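Rev protein (Borrelia burgdorferi, PDB 5EQZ) is of uncertain function, but belongs to the Borrelia REV family and folds as an elongated, mostly helical chain with a predicted coiled coil. Local coordinates at residues 83-88 with 102-107; 113-118 with 124-129. All coordinates share one frame; numbering follows the deposited sequence.

Interaction 1 (83-88 with 102-107) joins two helices, whereas interaction 2 (113-118 with 124-129) lays an irregular loop against helix 122-142. The first is partly buried, with I86 and A105 on its inner side, and no hydrogen bond crosses it. The second lies farther out, at the surface, where M126 is the buried residue and weak bonding to sulfur joins the apolar contacts. Their centres lie about 12 Å apart and they touch: CG2 of I86 lies 3.3 Å from OG of S127, and CB of W102 packs on CE of M126. Helices 55-88, 95-107 and 122-142 thus meet at one end of the elongated chain, with the loop lying over the last two.

Interaction 1: residues 83-88 with 102-107; sequences KNTIEN and WSEAKL
I86 meets E104 where helices 55-88 and 95-107 run almost antiparallel, their local axes 169° apart and 9.7 Å from each other at the closest. The tighter part lies on the buried side. There CG1 of I86 stands 3.8 Å from CB of E104 as the two side chains slide past each other in opposite directions. With CG1 beside the backbone N (chi1 -69°) and the chain extended beyond it, the ethyl arm carries CD1 to 4.5 Å from CB of A105. A small alanine suits this place, since it lets the isoleucine end come up to the backbone. I86 also packs against A130 of helix 122-142, so this branched side chain serves two helices at once.

Toward solvent the contact is looser. T85 turns its methyl, CG2, across the E104 side chain at about a right angle, 3.9 Å from CD, while its OG1 bonds back to the carbonyl of A81. E104 bends at chi2 (-70°), which lays its carboxylate beside that methyl; OE1 forms a salt bridge with K100, one turn earlier. Each polar end is thus served within its own helix, and the interface itself is held by van der Waals contact.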
ATOM      1  N   LYS A  83     -10.247   7.963   0.330  1.00 28.22           N
ATOM      2  CA  LYS A  83     -11.524   7.670   0.975  1.00 32.13           C
ATOM      3  C   LYS A  83     -12.250   8.955   1.339  1.00 36.14           C
ATOM      4  O   LYS A  83     -13.444   9.121   1.049  1.00 38.61           O
ATOM      5  CB  LYS A  83     -11.292   6.827   2.233  1.00 32.21           C
ATOM      6  CG  LYS A  83     -12.544   6.664   3.105  1.00 34.97           C
ATOM      7  CD  LYS A  83     -12.186   6.052   4.459  1.00 36.68           C
ATOM      8  CE  LYS A  83     -13.407   5.953   5.349  1.00 44.27           C
ATOM      9  NZ  LYS A  83     -13.497   4.631   6.025  1.00 47.67           N
ATOM     10  N   ASN A  84     -11.535   9.882   1.974  1.00 35.66           N
ATOM     11  CA  ASN A  84     -12.139  11.143   2.381  1.00 38.34           C
ATOM     12  C   ASN A  84     -12.675  11.905   1.173  1.00 38.61           C
ATOM     13  O   ASN A  84     -13.832  12.349   1.162  1.00 38.86           O
ATOM     14  CB  ASN A  84     -11.105  11.968   3.142  1.00 43.05           C
ATOM     15  CG  ASN A  84     -11.669  13.266   3.640  1.00 51.99           C
ATOM     16  OD1 ASN A  84     -12.457  13.287   4.586  1.00 56.55           O
ATOM     17  ND2 ASN A  84     -11.282  14.365   3.001  1.00 54.36           N
ATOM     18  N   THR A  85     -11.841  12.065   0.142  1.00 35.95           N
ATOM     19  CA  THR A  85     -12.261  12.747  -1.080  1.00 36.40           C
ATOM     20  C   THR A  85     -13.511  12.118  -1.677  1.00 36.07           C
ATOM     21  O   THR A  85     -14.468  12.821  -2.009  1.00 34.76           O
ATOM     22  CB  THR A  85     -11.129  12.724  -2.105  1.00 35.33           C
ATOM     23  OG1 THR A  85     -10.004  13.436  -1.571  1.00 36.60           O
ATOM     24  CG2 THR A  85     -11.579  13.378  -3.404  1.00 33.49           C
ATOM     25  N   ILE A  86     -13.515  10.792  -1.840  1.00 35.70           N
ATOM     26  CA  ILE A  86     -14.671  10.130  -2.451  1.00 32.69           C
ATOM     27  C   ILE A  86     -15.920  10.371  -1.620  1.00 34.26           C
ATOM     28  O   ILE A  86     -16.992  10.681  -2.156  1.00 35.67           O
ATOM     29  CB  ILE A  86     -14.397   8.624  -2.625  1.00 31.39           C
ATOM     30  CG1 ILE A  86     -13.326   8.387  -3.699  1.00 30.08           C
ATOM     31  CG2 ILE A  86     -15.677   7.866  -2.922  1.00 33.72           C
ATOM     32  CD1 ILE A  86     -12.841   6.944  -3.763  1.00 26.84           C
ATOM     33  N   GLU A  87     -15.802  10.249  -0.296  1.00 36.76           N
ATOM     34  CA  GLU A  87     -16.961  10.476   0.566  1.00 41.83           C
ATOM     35  C   GLU A  87     -17.508  11.886   0.428  1.00 41.67           C
ATOM     36  O   GLU A  87     -18.727  12.088   0.495  1.00 42.97           O
ATOM     37  CB  GLU A  87     -16.596  10.208   2.024  1.00 42.03           C
ATOM     38  CG  GLU A  87     -16.440   8.747   2.369  1.00 46.08           C
ATOM     39  CD  GLU A  87     -16.024   8.549   3.804  1.00 50.83           C
ATOM     40  OE1 GLU A  87     -15.455   9.495   4.395  1.00 51.81           O
ATOM     41  OE2 GLU A  87     -16.275   7.451   4.342  1.00 53.78           O
ATOM     42  N   ASN A  88     -16.637  12.871   0.230  1.00 41.41           N
ATOM     43  CA  ASN A  88     -17.055  14.268   0.226  1.00 45.48           C
ATOM     44  C   ASN A  88     -17.516  14.779  -1.134  1.00 44.25           C
ATOM     45  O   ASN A  88     -17.929  15.940  -1.227  1.00 50.21           O
ATOM     46  CB  ASN A  88     -15.928  15.155   0.740  1.00 48.90           C
ATOM     47  CG  ASN A  88     -15.689  14.983   2.222  1.00 55.06           C
ATOM     48  OD1 ASN A  88     -14.788  15.596   2.785  1.00 60.88           O
ATOM     49  ND2 ASN A  88     -16.503  14.164   2.867  1.00 55.76           N
ATOM     50  N   TRP A 102     -13.983   7.059  -9.703  1.00 19.72           N
ATOM     51  CA  TRP A 102     -13.208   6.031 -10.386  1.00 22.08           C
ATOM     52  C   TRP A 102     -11.712   6.334 -10.330  1.00 20.08           C
ATOM     53  O   TRP A 102     -10.897   5.458 -10.004  1.00 21.07           O
ATOM     54  CB  TRP A 102     -13.699   5.917 -11.827  1.00 20.82           C
ATOM     55  CG  TRP A 102     -12.862   5.045 -12.668  1.00 20.70           C
ATOM     56  CD1 TRP A 102     -12.920   3.681 -12.760  1.00 22.11           C
ATOM     57  CD2 TRP A 102     -11.822   5.467 -13.555  1.00 26.56           C
ATOM     58  NE1 TRP A 102     -11.978   3.230 -13.654  1.00 26.77           N
ATOM     59  CE2 TRP A 102     -11.290   4.306 -14.156  1.00 27.96           C
ATOM     60  CE3 TRP A 102     -11.284   6.715 -13.898  1.00 29.43           C
ATOM     61  CZ2 TRP A 102     -10.242   4.358 -15.080  1.00 31.08           C
ATOM     62  CZ3 TRP A 102     -10.251   6.763 -14.813  1.00 31.30           C
ATOM     63  CH2 TRP A 102      -9.741   5.596 -15.395  1.00 32.43           C
ATOM     64  N   SER A 103     -11.329   7.575 -10.633  1.00 20.19           N
ATOM     65  CA  SER A 103      -9.906   7.895 -10.729  1.00 21.96           C
ATOM     66  C   SER A 103      -9.251   7.954  -9.352  1.00 22.41           C
ATOM     67  O   SER A 103      -8.084   7.565  -9.203  1.00 20.30           O
ATOM     68  CB  SER A 103      -9.706   9.211 -11.472  1.00 29.89           C
ATOM     69  OG  SER A 103     -10.067  10.304 -10.654  1.00 34.28           O
ATOM     70  N   GLU A 104      -9.976   8.440  -8.335  1.00 22.88           N
ATOM     71  CA  GLU A 104      -9.427   8.469  -6.977  1.00 23.60           C
ATOM     72  C   GLU A 104      -9.167   7.060  -6.467  1.00 22.38           C
ATOM     73  O   GLU A 104      -8.142   6.792  -5.816  1.00 21.59           O
ATOM     74  CB  GLU A 104     -10.387   9.198  -6.037  1.00 24.59           C
ATOM     75  CG  GLU A 104     -10.440  10.704  -6.212  1.00 28.53           C
ATOM     76  CD  GLU A 104      -9.179  11.402  -5.756  1.00 33.74           C
ATOM     77  OE1 GLU A 104      -8.751  12.351  -6.439  1.00 38.47           O
ATOM     78  OE2 GLU A 104      -8.605  11.001  -4.719  1.00 34.56           O
ATOM     79  N   ALA A 105     -10.094   6.145  -6.734  1.00 20.62           N
ATOM     80  CA  ALA A 105      -9.870   4.759  -6.353  1.00 19.51           C
ATOM     81  C   ALA A 105      -8.694   4.177  -7.118  1.00 19.37           C
ATOM     82  O   ALA A 105      -7.838   3.498  -6.532  1.00 18.46           O
ATOM     83  CB  ALA A 105     -11.137   3.935  -6.592  1.00 20.36           C
ATOM     84  N   LYS A 106      -8.628   4.440  -8.428  1.00 15.94           N
ATOM     85  CA  LYS A 106      -7.567   3.869  -9.253  1.00 18.21           C
ATOM     86  C   LYS A 106      -6.195   4.317  -8.766  1.00 21.18           C
ATOM     87  O   LYS A 106      -5.243   3.520  -8.751  1.00 20.74           O
ATOM     88  CB  LYS A 106      -7.783   4.255 -10.718  1.00 20.01           C
ATOM     89  CG  LYS A 106      -6.692   3.793 -11.652  1.00 26.10           C
ATOM     90  CD  LYS A 106      -7.113   3.901 -13.118  1.00 31.79           C
ATOM     91  CE  LYS A 106      -5.910   3.715 -14.045  1.00 38.27           C
ATOM     92  NZ  LYS A 106      -6.161   4.239 -15.421  1.00 42.81           N
ATOM     93  N   LEU A 107      -6.079   5.579  -8.332  1.00 20.96           N
ATOM     94  CA  LEU A 107      -4.802   6.092  -7.834  1.00 22.98           C
ATOM     95  C   LEU A 107      -4.282   5.326  -6.619  1.00 20.35           C
ATOM     96  O   LEU A 107      -3.064   5.313  -6.385  1.00 22.27           O
ATOM     97  CB  LEU A 107      -4.934   7.579  -7.486  1.00 25.58           C
ATOM     98  CG  LEU A 107      -4.968   8.513  -8.701  1.00 32.27           C
ATOM     99  CD1 LEU A 107      -5.171   9.960  -8.266  1.00 34.26           C
ATOM    100  CD2 LEU A 107      -3.698   8.367  -9.534  1.00 35.62           C
TER

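Interaction 2: residues 113-118 with 124-129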
ATOM      1  N   PRO A 113     -16.038  -0.288 -10.937  1.00 25.78           N
ATOM      2  CA  PRO A 113     -16.619  -0.078 -12.260  1.00 24.56           C
ATOM      3  C   PRO A 113     -17.137   1.342 -12.377  1.00 21.01           C
ATOM      4  O   PRO A 113     -17.745   1.875 -11.446  1.00 20.99           O
ATOM      5  CB  PRO A 113     -17.758  -1.101 -12.315  1.00 30.20           C
ATOM      6  CG  PRO A 113     -18.132  -1.307 -10.890  1.00 29.79           C
ATOM      7  CD  PRO A 113     -16.824  -1.248 -10.139  1.00 28.22           C
ATOM      8  N   LEU A 114     -16.869   1.959 -13.523  1.00 19.76           N
ATOM      9  CA  LEU A 114     -17.485   3.237 -13.872  1.00 23.73           C
ATOM     10  C   LEU A 114     -18.911   2.945 -14.325  1.00 22.97           C
ATOM     11  O   LEU A 114     -19.127   2.393 -15.402  1.00 24.89           O
ATOM     12  CB  LEU A 114     -16.679   3.937 -14.959  1.00 26.55           C
ATOM     13  CG  LEU A 114     -17.077   5.350 -15.367  1.00 27.77           C
ATOM     14  CD1 LEU A 114     -17.125   6.214 -14.137  1.00 25.95           C
ATOM     15  CD2 LEU A 114     -16.037   5.873 -16.340  1.00 28.36           C
ATOM     16  N   LEU A 115     -19.894   3.263 -13.480  1.00 20.75           N
ATOM     17  CA  LEU A 115     -21.297   3.008 -13.828  1.00 24.59           C
ATOM     18  C   LEU A 115     -21.844   4.244 -14.533  1.00 28.05           C
ATOM     19  O   LEU A 115     -22.507   5.101 -13.942  1.00 29.66           O
ATOM     20  CB  LEU A 115     -22.109   2.649 -12.593  1.00 26.30           C
ATOM     21  CG  LEU A 115     -21.552   1.499 -11.756  1.00 27.49           C
ATOM     22  CD1 LEU A 115     -22.376   1.302 -10.502  1.00 27.65           C
ATOM     23  CD2 LEU A 115     -21.513   0.240 -12.597  1.00 27.07           C
ATOM     24  N   GLY A 116     -21.562   4.314 -15.838  1.00 27.93           N
ATOM     25  CA  GLY A 116     -21.806   5.505 -16.627  1.00 27.43           C
ATOM     26  C   GLY A 116     -23.247   5.789 -16.986  1.00 30.78           C
ATOM     27  O   GLY A 116     -23.550   6.918 -17.388  1.00 31.21           O
ATOM     28  N   SER A 117     -24.143   4.809 -16.884  1.00 31.32           N
ATOM     29  CA  SER A 117     -25.520   5.075 -17.284  1.00 32.15           C
ATOM     30  C   SER A 117     -26.197   5.989 -16.267  1.00 31.25           C
ATOM     31  O   SER A 117     -25.684   6.247 -15.178  1.00 29.24           O
ATOM     32  CB  SER A 117     -26.314   3.781 -17.411  1.00 33.62           C
ATOM     33  OG  SER A 117     -26.788   3.381 -16.140  1.00 32.88           O
ATOM     34  N   ASN A 118     -27.392   6.463 -16.633  1.00 31.24           N
ATOM     35  CA  ASN A 118     -28.138   7.408 -15.812  1.00 33.36           C
ATOM     36  C   ASN A 118     -28.927   6.760 -14.678  1.00 35.48           C
ATOM     37  O   ASN A 118     -29.645   7.482 -13.978  1.00 39.30           O
ATOM     38  CB  ASN A 118     -29.109   8.207 -16.696  1.00 34.31           C
ATOM     39  N   ASP A 124     -23.640   7.354  -5.800  1.00 41.64           N
ATOM     40  CA  ASP A 124     -23.582   6.887  -4.418  1.00 48.81           C
ATOM     41  C   ASP A 124     -23.228   5.413  -4.352  1.00 47.39           C
ATOM     42  O   ASP A 124     -22.631   4.966  -3.371  1.00 49.19           O
ATOM     43  CB  ASP A 124     -24.913   7.118  -3.701  1.00 57.36           C
ATOM     44  CG  ASP A 124     -25.096   8.553  -3.232  1.00 64.55           C
ATOM     45  OD1 ASP A 124     -24.236   9.055  -2.477  1.00 67.05           O
ATOM     46  OD2 ASP A 124     -26.119   9.171  -3.595  1.00 69.35           O
ATOM     47  N   LYS A 125     -23.600   4.643  -5.373  1.00 44.89           N
ATOM     48  CA  LYS A 125     -23.260   3.228  -5.388  1.00 40.95           C
ATOM     49  C   LYS A 125     -21.781   3.017  -5.698  1.00 38.58           C
ATOM     50  O   LYS A 125     -21.123   2.180  -5.068  1.00 40.81           O
ATOM     51  CB  LYS A 125     -24.144   2.504  -6.392  1.00 43.18           C
ATOM     52  CG  LYS A 125     -23.575   1.233  -6.952  1.00 41.55           C
ATOM     53  CD  LYS A 125     -24.660   0.495  -7.731  1.00 55.89           C
ATOM     54  CE  LYS A 125     -24.297  -0.958  -7.946  1.00 57.10           C
ATOM     55  NZ  LYS A 125     -24.766  -1.802  -6.815  1.00 61.75           N
ATOM     56  N   MET A 126     -21.245   3.752  -6.677  1.00 33.48           N
ATOM     57  CA  MET A 126     -19.802   3.723  -6.896  1.00 32.33           C
ATOM     58  C   MET A 126     -19.047   4.187  -5.654  1.00 30.79           C
ATOM     59  O   MET A 126     -18.043   3.582  -5.267  1.00 31.54           O
ATOM     60  CB  MET A 126     -19.412   4.592  -8.088  1.00 28.69           C
ATOM     61  CG  MET A 126     -19.729   4.019  -9.448  1.00 26.27           C
ATOM     62  SD  MET A 126     -19.303   5.313 -10.632  1.00 23.24           S
ATOM     63  CE  MET A 126     -17.539   5.136 -10.670  1.00 26.22           C
ATOM     64  N   SER A 127     -19.513   5.266  -5.027  1.00 31.54           N
ATOM     65  CA  SER A 127     -18.886   5.749  -3.804  1.00 34.98           C
ATOM     66  C   SER A 127     -18.833   4.649  -2.746  1.00 38.46           C
ATOM     67  O   SER A 127     -17.765   4.357  -2.182  1.00 38.46           O
ATOM     68  CB  SER A 127     -19.650   6.964  -3.286  1.00 40.82           C
ATOM     69  OG  SER A 127     -18.886   7.655  -2.322  1.00 46.50           O
ATOM     70  N   LYS A 128     -19.975   4.002  -2.494  1.00 41.57           N
ATOM     71  CA  LYS A 128     -20.041   2.957  -1.474  1.00 42.62           C
ATOM     72  C   LYS A 128     -19.078   1.814  -1.782  1.00 42.18           C
ATOM     73  O   LYS A 128     -18.367   1.335  -0.889  1.00 42.22           O
ATOM     74  CB  LYS A 128     -21.478   2.435  -1.349  1.00 43.49           C
ATOM     75  N   ASN A 129     -19.035   1.369  -3.041  1.00 41.18           N
ATOM     76  CA  ASN A 129     -18.135   0.287  -3.415  1.00 39.67           C
ATOM     77  C   ASN A 129     -16.683   0.690  -3.171  1.00 35.98           C
ATOM     78  O   ASN A 129     -15.912  -0.059  -2.560  1.00 37.83           O
ATOM     79  CB  ASN A 129     -18.366  -0.093  -4.882  1.00 41.16           C
ATOM     80  CG  ASN A 129     -17.521  -1.281  -5.329  1.00 45.37           C
ATOM     81  OD1 ASN A 129     -16.919  -1.978  -4.513  1.00 48.40           O
ATOM     82  ND2 ASN A 129     -17.466  -1.506  -6.633  1.00 43.60           N
TER
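The sulfur of M126 accepts a hydrogen bond from the backbone N of L115, an uncommon role for methionine. The bond is weak, 3.6 Å from N to SD, though nearly straight at 165°. A bend at chi3 (78°) swings the terminal methyl, CE, out of line with the rest of the chain, bringing it to 3.4 Å from the carbonyl O of P113 and 3.7 Å from CD1 of L114. A long, flexible, unbranched side chain suits the task, since it can follow the uneven surface of a loop. L115, the centre of an inverse gamma turn, points its side chain at the helix: CG lies 3.9 Å from CG of M126, and CD1 rests on the aliphatic stem of K125, 3.7 Å from CD. The L115 and K125 side chains cross at about a right angle, and it is the methylenes of the lysine that meet the leucine. One turn further along the helix, CD of P113 comes to 3.6 Å from ND2 of N129, while OD1 of N129 makes a weak bond to Q133.

The loop leads from helix 95-107 into helix 122-142 and packs on both: L114 touches K98 and W102, M126 reaches K98 and I101, and K98 also bonds the carbonyl of L115.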